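Local coordinates for protein ACDH-11, isoform b (Caenorhabditis elegans, PDB 4Y9J) that belongs to the acyl-CoA dehydrogenase family of flavoproteins and forms a tetramer that holds flavin-adenine dinucleotide where its subunits meet, at residues B[208-211]-B[212-216]; B[326-329]-B[330-333]; B[414-417]-B[418-421]. One frame throughout, in Å; residues are numbered along the deposited sequence.

Contact 1 is a beta hairpin at the surface of the middle domain; contacts 2 and 3 lie on helices of the C-terminal helical domain, each between side chains about one turn apart, and they lie across the chain's centre from contact 1. Centre to centre, contact 1 is about 49 Å from contact 2 and about 53 Å from contact 3. Contacts 2 and 3 pack together, their centres about 9 Å apart: I330 CG1 rests 3.5 Å from G417 CA, and F421 CZ comes 3.6 Å from L333 C. Contact 3 belongs to a pocket for flavin-adenine dinucleotide through E419 and C420, while Y326 of contact 2 has its side chain about 5 Å from bound UCC.

Contact 1: residues B[208-211]-B[212-216]; sequences VQID and KDTYR
Q209 and Y215 face each other as a non-hydrogen-bonded antiparallel pair in the hairpin of strands 206-209 and 214-225. The glutamine CB lies 3.7 Å from Y215 CE2, and CG, anti to the backbone N (chi1 -170°), passes over one face of the tyrosine ring. The chain continues extended, CD lying 3.8 Å from K212 O, until NE2 bonds to that oxygen at 3.0 Å. This N-H points to a lone pair in the plane of the K212 carbonyl and ties the strand to the turn. Glutamine suits the site because its methylenes can cover the aromatic ring while its amide reaches the turn; the ring also meets F255 edge-to-face.

A type II' turn runs from D211 to T214 and is closed by T214 N donating to D211 O (2.9 Å). At its first corner K212 takes a positive phi (52°), as a type II' turn requires. T214 O receives both I210 N (2.8 Å) and D211 N (3.1 Å), which makes a classic bulge and shifts the register by one residue.

Beyond the bulge, V208 and R216 exchange two backbone bonds. V208 CG1 lies over one face of the R216 guanidinium, 3.3 Å from NH2, and I210 CD1 touches the R216 methylene CG at 3.7 Å. T214 OG1 bonds to E296, and D213 makes a salt bridge to R297, both on strand 285-298.

Carbon of V208 and Q209 thus lies over the guanidinium and the tyrosine ring, K212 O and T214 O find donors within the hairpin, and D213 and T214 anchor it to its neighbour.

Contact 2: residues B[326-329]-B[330-333]; sequences YMRR and IISL
Y326 O receives I330 N, and the three residues that follow repeat the pattern: four successive i to i+4 bonds, regular alpha-helix over about two turns of helix 304-338. The closing bonds are fairly straight, with S332 N 2.8 Å from R328 O and L333 N 2.9 Å from R329 O.

With CG1 of I330 anti to the backbone N (chi1 -160°), CG2 is left between N and the carbonyl carbon, 3.4 Å from M327 O. I331 instead lays CG1 beside the same carbonyl, 3.2 Å from M327 O. Its CG2 meets R328 NH1 at 3.8 Å, at the edge of the guanidinium and near its plane. R328 folds back to get there, bent at both chi2 and chi3. R329 bends likewise and crosses L333 with its methylenes, CD being 3.7 Å from L333 CD1. Apolar residues suit the helix interfaces: M327 and I331 pack on T365 of helix 352-383, I330 on I418 and L435.

Both arginines touch neighbours with carbon and still carry their guanidinium groups to partners: R328 forms salt bridges with E362 and D31, R329 with E66 and a hydrogen bond with S138. S332 OG bonds to D30.

Buried positive charge is therefore matched by acids, which probably makes it tolerable inside this helical domain.

Contact 3: residues B[414-417]-B[418-421]; sequences VSEG and IECF. With FAD (flavin-adenine dinucleotide), chain C.
I418 folds over the preceding turn. Its CG1 sits between the backbone N and the carbonyl carbon (chi1 66°), a position seldom used by isoleucine in helices, and this brings CG1 to 3.3 Å from S415 O. I418 N donates to V414 O (2.9 Å).

E416 bends at chi2 (64°) whereas E419 stays extended, leaving their OE2 atoms 4.0 Å apart with carboxylate planes turned by 52°. In the third subunit, K408 bridges both OE1 atoms, R525 takes E416 OE2 and T449 hydrogen-bonds E419 OE2, which probably offsets the repulsion. A water lies 2.8 Å from S415 O and 2.6 Å from E419 OE1.

The C-terminal part of helix 389-419, in the acyl-CoA dehydrogenase C-terminal helical domain, leads to the flavin-adenine dinucleotide pocket, which includes E419 and C420. C420 N forms only weak bonds, to E416 O and G417 O.

I330 packs closely on the bare CA of G417, and the F421 ring turns its edge to G417 O, CD1 at 3.3 Å. E419 O receives a weak bond from O3B of flavin-adenine dinucleotide (3.4 Å), also bound by R341 of the same chain and T191 of the third subunit.

Contact 1: residues B[208-211]-B[212-216]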
loop_
_atom_site.group_PDB
_atom_site.type_symbol
_atom_site.label_atom_id
_atom_site.label_comp_id
_atom_site.label_asym_id
_atom_site.label_seq_id
_atom_site.Cartn_x
_atom_site.Cartn_y
_atom_site.Cartn_z
ATOM N N VAL B 208 11.293 39.337 5.244
ATOM C CA VAL B 208 10.733 40.644 5.399
ATOM C C VAL B 208 10.749 41.033 6.857
ATOM O O VAL B 208 10.185 40.352 7.675
ATOM C CB VAL B 208 9.297 40.710 4.877
ATOM C CG1 VAL B 208 8.677 42.057 5.204
ATOM C CG2 VAL B 208 9.285 40.483 3.368
ATOM N N GLN B 209 11.346 42.173 7.176
ATOM C CA GLN B 209 11.513 42.531 8.577
ATOM C C GLN B 209 10.187 42.692 9.278
ATOM O O GLN B 209 9.325 43.409 8.817
ATOM C CB GLN B 209 12.318 43.816 8.706
ATOM C CG GLN B 209 12.736 44.114 10.143
ATOM C CD GLN B 209 13.461 45.446 10.265
ATOM O OE1 GLN B 209 13.010 46.451 9.727
ATOM N NE2 GLN B 209 14.611 45.446 10.923
ATOM N N ILE B 210 10.041 42.044 10.417
ATOM C CA ILE B 210 8.902 42.308 11.289
ATOM C C ILE B 210 9.288 43.285 12.383
ATOM O O ILE B 210 8.539 44.226 12.658
ATOM C CB ILE B 210 8.434 41.075 12.015
ATOM C CG1 ILE B 210 7.966 40.054 11.010
ATOM C CG2 ILE B 210 7.323 41.442 13.000
ATOM C CD1 ILE B 210 7.458 38.791 11.680
ATOM N N ASP B 211 10.440 43.045 13.012
ATOM C CA ASP B 211 10.915 43.923 14.103
ATOM C C ASP B 211 12.342 43.595 14.498
ATOM O O ASP B 211 12.656 42.444 14.802
ATOM C CB ASP B 211 10.051 43.739 15.332
ATOM C CG ASP B 211 10.508 44.618 16.492
ATOM O OD1 ASP B 211 10.545 45.880 16.353
ATOM O OD2 ASP B 211 10.823 44.021 17.547
ATOM N N LYS B 212 13.205 44.604 14.499
ATOM C CA LYS B 212 14.586 44.390 14.905
ATOM C C LYS B 212 15.136 43.203 14.090
ATOM O O LYS B 212 15.192 43.284 12.872
ATOM C CB LYS B 212 14.621 44.127 16.426
ATOM C CG LYS B 212 14.389 45.371 17.290
ATOM C CD LYS B 212 15.706 45.847 17.922
ATOM C CE LYS B 212 15.873 45.453 19.398
ATOM N NZ LYS B 212 15.517 46.582 20.318
ATOM N N ASP B 213 15.505 42.103 14.722
ATOM C CA ASP B 213 16.159 41.020 13.947
ATOM C C ASP B 213 15.226 39.850 13.613
ATOM O O ASP B 213 15.687 38.784 13.149
ATOM C CB ASP B 213 17.396 40.569 14.703
ATOM C CG ASP B 213 18.418 41.692 14.810
ATOM O OD1 ASP B 213 18.636 42.382 13.787
ATOM O OD2 ASP B 213 18.959 41.913 15.898
ATOM N N THR B 214 13.933 40.057 13.866
ATOM C CA THR B 214 12.862 39.083 13.562
ATOM C C THR B 214 12.246 39.372 12.192
ATOM O O THR B 214 11.851 40.499 11.928
ATOM C CB THR B 214 11.770 39.197 14.611
ATOM O OG1 THR B 214 12.357 38.975 15.890
ATOM C CG2 THR B 214 10.659 38.180 14.355
ATOM N N TYR B 215 12.164 38.352 11.354
ATOM C CA TYR B 215 11.723 38.453 9.980
ATOM C C TYR B 215 10.640 37.355 9.701
ATOM O O TYR B 215 10.520 36.325 10.414
ATOM C CB TYR B 215 12.898 38.219 8.997
ATOM C CG TYR B 215 13.939 39.306 9.021
ATOM C CD1 TYR B 215 14.795 39.445 10.128
ATOM C CD2 TYR B 215 14.021 40.249 7.981
ATOM C CE1 TYR B 215 15.716 40.490 10.194
ATOM C CE2 TYR B 215 14.912 41.298 8.051
ATOM C CZ TYR B 215 15.748 41.421 9.153
ATOM O OH TYR B 215 16.645 42.460 9.188
ATOM N N ARG B 216 9.908 37.589 8.615
ATOM C CA ARG B 216 8.901 36.682 8.008
ATOM C C ARG B 216 9.592 36.131 6.783
ATOM O O ARG B 216 10.017 36.935 5.964
ATOM C CB ARG B 216 7.753 37.546 7.445
ATOM C CG ARG B 216 6.523 37.718 8.251
ATOM C CD ARG B 216 5.390 38.230 7.342
ATOM N NE ARG B 216 5.488 39.630 6.896
ATOM C CZ ARG B 216 5.463 40.095 5.632
ATOM N NH1 ARG B 216 5.401 39.329 4.553
ATOM N NH2 ARG B 216 5.488 41.392 5.439
#

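Contact 2: residues B[326-329]-B[330-333]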
loop_
_atom_site.group_PDB
_atom_site.type_symbol
_atom_site.label_atom_id
_atom_site.label_comp_id
_atom_site.label_asym_id
_atom_site.label_seq_id
_atom_site.Cartn_x
_atom_site.Cartn_y
_atom_site.Cartn_z
ATOM N N TYR B 326 28.766 2.201 6.776
ATOM C CA TYR B 326 28.203 1.261 5.782
ATOM C C TYR B 326 29.265 0.302 5.233
ATOM O O TYR B 326 28.999 -0.901 5.069
ATOM C CB TYR B 326 27.523 2.001 4.645
ATOM C CG TYR B 326 26.299 2.771 5.098
ATOM C CD1 TYR B 326 25.294 2.148 5.776
ATOM C CD2 TYR B 326 26.151 4.131 4.843
ATOM C CE1 TYR B 326 24.172 2.840 6.202
ATOM C CE2 TYR B 326 25.019 4.821 5.243
ATOM C CZ TYR B 326 24.041 4.164 5.934
ATOM O OH TYR B 326 22.924 4.787 6.450
ATOM N N MET B 327 30.455 0.840 4.973
ATOM C CA MET B 327 31.584 0.032 4.514
ATOM C C MET B 327 31.965 -1.023 5.554
ATOM O O MET B 327 32.038 -2.229 5.274
ATOM C CB MET B 327 32.753 0.925 4.158
ATOM C CG MET B 327 32.477 1.858 2.993
ATOM S SD MET B 327 33.536 3.354 2.824
ATOM C CE MET B 327 35.055 2.561 2.700
ATOM N N ARG B 328 32.153 -0.602 6.788
ATOM C CA ARG B 328 32.477 -1.547 7.861
ATOM C C ARG B 328 31.334 -2.527 8.090
ATOM O O ARG B 328 31.590 -3.725 8.315
ATOM C CB ARG B 328 32.801 -0.798 9.136
ATOM C CG ARG B 328 32.896 -1.662 10.424
ATOM C CD ARG B 328 33.946 -2.732 10.374
ATOM N NE ARG B 328 35.268 -2.140 10.122
ATOM C CZ ARG B 328 36.218 -2.627 9.343
ATOM N NH1 ARG B 328 36.021 -3.764 8.671
ATOM N NH2 ARG B 328 37.393 -1.977 9.236
ATOM N N ARG B 329 30.096 -2.056 8.081
ATOM C CA ARG B 329 28.975 -2.953 8.343
ATOM C C ARG B 329 28.912 -4.127 7.295
ATOM O O ARG B 329 28.803 -5.286 7.656
ATOM C CB ARG B 329 27.640 -2.183 8.430
ATOM C CG ARG B 329 26.411 -3.054 8.604
ATOM C CD ARG B 329 26.500 -3.871 9.886
ATOM N NE ARG B 329 26.516 -3.037 11.116
ATOM C CZ ARG B 329 25.425 -2.607 11.755
ATOM N NH1 ARG B 329 24.213 -2.820 11.257
ATOM N NH2 ARG B 329 25.557 -1.881 12.864
ATOM N N ILE B 330 29.018 -3.796 6.031
ATOM C CA ILE B 330 28.942 -4.800 5.000
ATOM C C ILE B 330 30.085 -5.763 5.114
ATOM O O ILE B 330 29.879 -6.941 4.957
ATOM C CB ILE B 330 28.689 -4.211 3.601
ATOM C CG1 ILE B 330 28.133 -5.295 2.651
ATOM C CG2 ILE B 330 29.967 -3.683 3.003
ATOM C CD1 ILE B 330 26.776 -5.812 3.075
ATOM N N ILE B 331 31.283 -5.311 5.459
ATOM C CA ILE B 331 32.396 -6.183 5.573
ATOM C C ILE B 331 32.216 -7.080 6.816
ATOM O O ILE B 331 32.514 -8.254 6.784
ATOM C CB ILE B 331 33.722 -5.366 5.692
ATOM C CG1 ILE B 331 34.040 -4.582 4.415
ATOM C CG2 ILE B 331 34.901 -6.255 6.095
ATOM C CD1 ILE B 331 35.252 -3.666 4.615
ATOM N N SER B 332 31.773 -6.514 7.928
ATOM C CA SER B 332 31.476 -7.317 9.104
ATOM C C SER B 332 30.451 -8.419 8.823
ATOM O O SER B 332 30.591 -9.569 9.287
ATOM C CB SER B 332 30.974 -6.421 10.283
ATOM O OG SER B 332 30.805 -7.183 11.455
ATOM N N LEU B 333 29.368 -8.045 8.149
ATOM C CA LEU B 333 28.359 -9.024 7.845
ATOM C C LEU B 333 28.819 -10.054 6.816
ATOM O O LEU B 333 28.624 -11.260 7.028
ATOM C CB LEU B 333 27.118 -8.340 7.365
ATOM C CG LEU B 333 26.390 -7.518 8.444
ATOM C CD1 LEU B 333 25.292 -6.713 7.803
ATOM C CD2 LEU B 333 25.890 -8.360 9.611
#

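Contact 3: residues B[414-417]-B[418-421]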
loop_
_atom_site.group_PDB
_atom_site.type_symbol
_atom_site.label_atom_id
_atom_site.label_comp_id
_atom_site.label_asym_id
_atom_site.label_seq_id
_atom_site.Cartn_x
_atom_site.Cartn_y
_atom_site.Cartn_z
ATOM N N VAL B 414 30.154 -1.155 -0.908
ATOM C CA VAL B 414 28.974 -1.832 -0.382
ATOM C C VAL B 414 28.376 -2.725 -1.495
ATOM O O VAL B 414 27.958 -3.822 -1.193
ATOM C CB VAL B 414 27.924 -0.861 0.149
ATOM C CG1 VAL B 414 26.662 -1.595 0.593
ATOM C CG2 VAL B 414 28.509 -0.122 1.322
ATOM N N SER B 415 28.475 -2.284 -2.763
ATOM C CA SER B 415 28.033 -3.129 -3.882
ATOM C C SER B 415 28.804 -4.476 -3.891
ATOM O O SER B 415 28.215 -5.524 -4.154
ATOM C CB SER B 415 28.146 -2.374 -5.207
ATOM O OG SER B 415 27.776 -3.174 -6.304
ATOM N N GLU B 416 30.121 -4.414 -3.753
ATOM C CA GLU B 416 30.977 -5.599 -3.662
ATOM C C GLU B 416 30.574 -6.468 -2.493
ATOM O O GLU B 416 30.497 -7.692 -2.583
ATOM C CB GLU B 416 32.488 -5.222 -3.564
ATOM C CG GLU B 416 33.433 -6.375 -3.866
ATOM C CD GLU B 416 33.303 -6.857 -5.286
ATOM O OE1 GLU B 416 33.544 -6.016 -6.212
ATOM O OE2 GLU B 416 32.972 -8.065 -5.495
ATOM N N GLY B 417 30.262 -5.828 -1.390
ATOM C CA GLY B 417 29.846 -6.549 -0.190
ATOM C C GLY B 417 28.553 -7.295 -0.321
ATOM O O GLY B 417 28.464 -8.482 0.109
ATOM N N ILE B 418 27.569 -6.682 -0.930
ATOM C CA ILE B 418 26.304 -7.374 -1.103
ATOM C C ILE B 418 26.450 -8.570 -2.022
ATOM O O ILE B 418 25.872 -9.596 -1.762
ATOM C CB ILE B 418 25.080 -6.519 -1.470
ATOM C CG1 ILE B 418 25.199 -5.912 -2.774
ATOM C CG2 ILE B 418 24.662 -5.432 -0.371
ATOM C CD1 ILE B 418 23.827 -5.552 -3.287
ATOM N N GLU B 419 27.360 -8.505 -2.992
ATOM C CA GLU B 419 27.612 -9.618 -3.894
ATOM C C GLU B 419 28.240 -10.817 -3.176
ATOM O O GLU B 419 28.050 -11.923 -3.628
ATOM C CB GLU B 419 28.507 -9.121 -5.050
ATOM C CG GLU B 419 28.889 -10.142 -6.120
ATOM C CD GLU B 419 29.665 -9.482 -7.272
ATOM O OE1 GLU B 419 29.425 -8.263 -7.491
ATOM O OE2 GLU B 419 30.535 -10.152 -7.894
ATOM N N CYS B 420 28.940 -10.618 -2.051
ATOM C CA CYS B 420 29.416 -11.722 -1.269
ATOM C C CYS B 420 28.269 -12.649 -0.813
ATOM O O CYS B 420 28.518 -13.800 -0.461
ATOM C CB CYS B 420 30.150 -11.286 -0.013
ATOM S SG CYS B 420 31.652 -10.308 -0.341
ATOM N N PHE B 421 27.072 -12.117 -0.707
ATOM C CA PHE B 421 25.922 -12.955 -0.300
ATOM C C PHE B 421 25.206 -13.581 -1.490
ATOM O O PHE B 421 24.195 -14.251 -1.312
ATOM C CB PHE B 421 24.943 -12.083 0.432
ATOM C CG PHE B 421 25.516 -11.500 1.702
ATOM C CD1 PHE B 421 26.174 -10.292 1.693
ATOM C CD2 PHE B 421 25.304 -12.130 2.913
ATOM C CE1 PHE B 421 26.694 -9.760 2.840
ATOM C CE2 PHE B 421 25.803 -11.582 4.075
ATOM C CZ PHE B 421 26.504 -10.390 4.056
HETATM P PA FAD C . 26.121 -18.121 -3.406
HETATM O O1A FAD C . 26.895 -19.115 -4.338
HETATM O O2A FAD C . 25.642 -18.677 -2.055
HETATM O O5B FAD C . 27.043 -16.852 -2.932
HETATM C C5B FAD C . 27.754 -16.119 -3.900
HETATM C C4B FAD C . 29.031 -15.704 -3.228
HETATM O O4B FAD C . 29.747 -16.950 -3.065
HETATM C C3B FAD C . 29.804 -14.775 -4.156
HETATM O O3B FAD C . 30.754 -13.929 -3.460
HETATM C C2B FAD C . 30.527 -15.789 -5.048
HETATM O O2B FAD C . 31.736 -15.283 -5.578
HETATM C C1B FAD C . 30.894 -16.798 -3.961
HETATM N N9A FAD C . 31.337 -18.070 -4.555
HETATM C C8A FAD C . 30.509 -19.079 -4.990
HETATM N N7A FAD C . 31.312 -20.122 -5.452
HETATM C C5A FAD C . 32.650 -19.746 -5.280
HETATM C C6A FAD C . 33.976 -20.339 -5.531
HETATM N N6A FAD C . 33.969 -21.569 -6.071
HETATM N N1A FAD C . 35.091 -19.647 -5.202
HETATM C C2A FAD C . 35.085 -18.413 -4.665
HETATM N N3A FAD C . 33.900 -17.805 -4.413
HETATM C C4A FAD C . 32.684 -18.390 -4.696
HETATM N N1 FAD C . 18.326 -18.549 -10.669
HETATM C C2 FAD C . 17.660 -19.386 -11.482
HETATM O O2 FAD C . 18.104 -20.519 -11.626
HETATM N N3 FAD C . 16.598 -18.999 -12.185
HETATM C C4 FAD C . 16.054 -17.801 -12.071
HETATM O O4 FAD C . 15.023 -17.452 -12.671
HETATM C C4X FAD C . 16.706 -16.810 -11.173
HETATM N N5 FAD C . 16.204 -15.562 -10.932
HETATM C C5X FAD C . 16.874 -14.659 -10.145
HETATM C C6 FAD C . 16.396 -13.363 -9.913
HETATM C C7 FAD C . 17.122 -12.485 -9.076
HETATM C C7M FAD C . 16.640 -11.098 -8.876
HETATM C C8 FAD C . 18.353 -12.945 -8.428
HETATM C C8M FAD C . 19.151 -12.010 -7.515
HETATM C C9 FAD C . 18.831 -14.224 -8.635
HETATM C C9A FAD C . 18.133 -15.108 -9.459
HETATM N N10 FAD C . 18.556 -16.393 -9.638
HETATM C C10 FAD C . 17.896 -17.289 -10.478
HETATM C "C1'" FAD C . 19.717 -16.846 -8.878
HETATM C "C2'" FAD C . 21.119 -16.489 -9.293
HETATM O "O2'" FAD C . 21.500 -17.186 -10.506
HETATM C "C3'" FAD C . 21.934 -16.790 -8.031
HETATM O "O3'" FAD C . 21.733 -15.780 -7.035
HETATM C "C4'" FAD C . 23.379 -16.711 -8.424
HETATM O "O4'" FAD C . 23.624 -17.837 -9.301
HETATM C "C5'" FAD C . 24.235 -16.686 -7.146
HETATM O "O5'" FAD C . 24.026 -17.924 -6.452
HETATM P P FAD C . 23.569 -17.887 -4.870
HETATM O O1P FAD C . 22.429 -16.904 -4.721
HETATM O O2P FAD C . 23.326 -19.348 -4.468
HETATM O O3P FAD C . 24.922 -17.295 -4.199
HETATM O O HOH W 1 28.049 -6.166 -6.859
#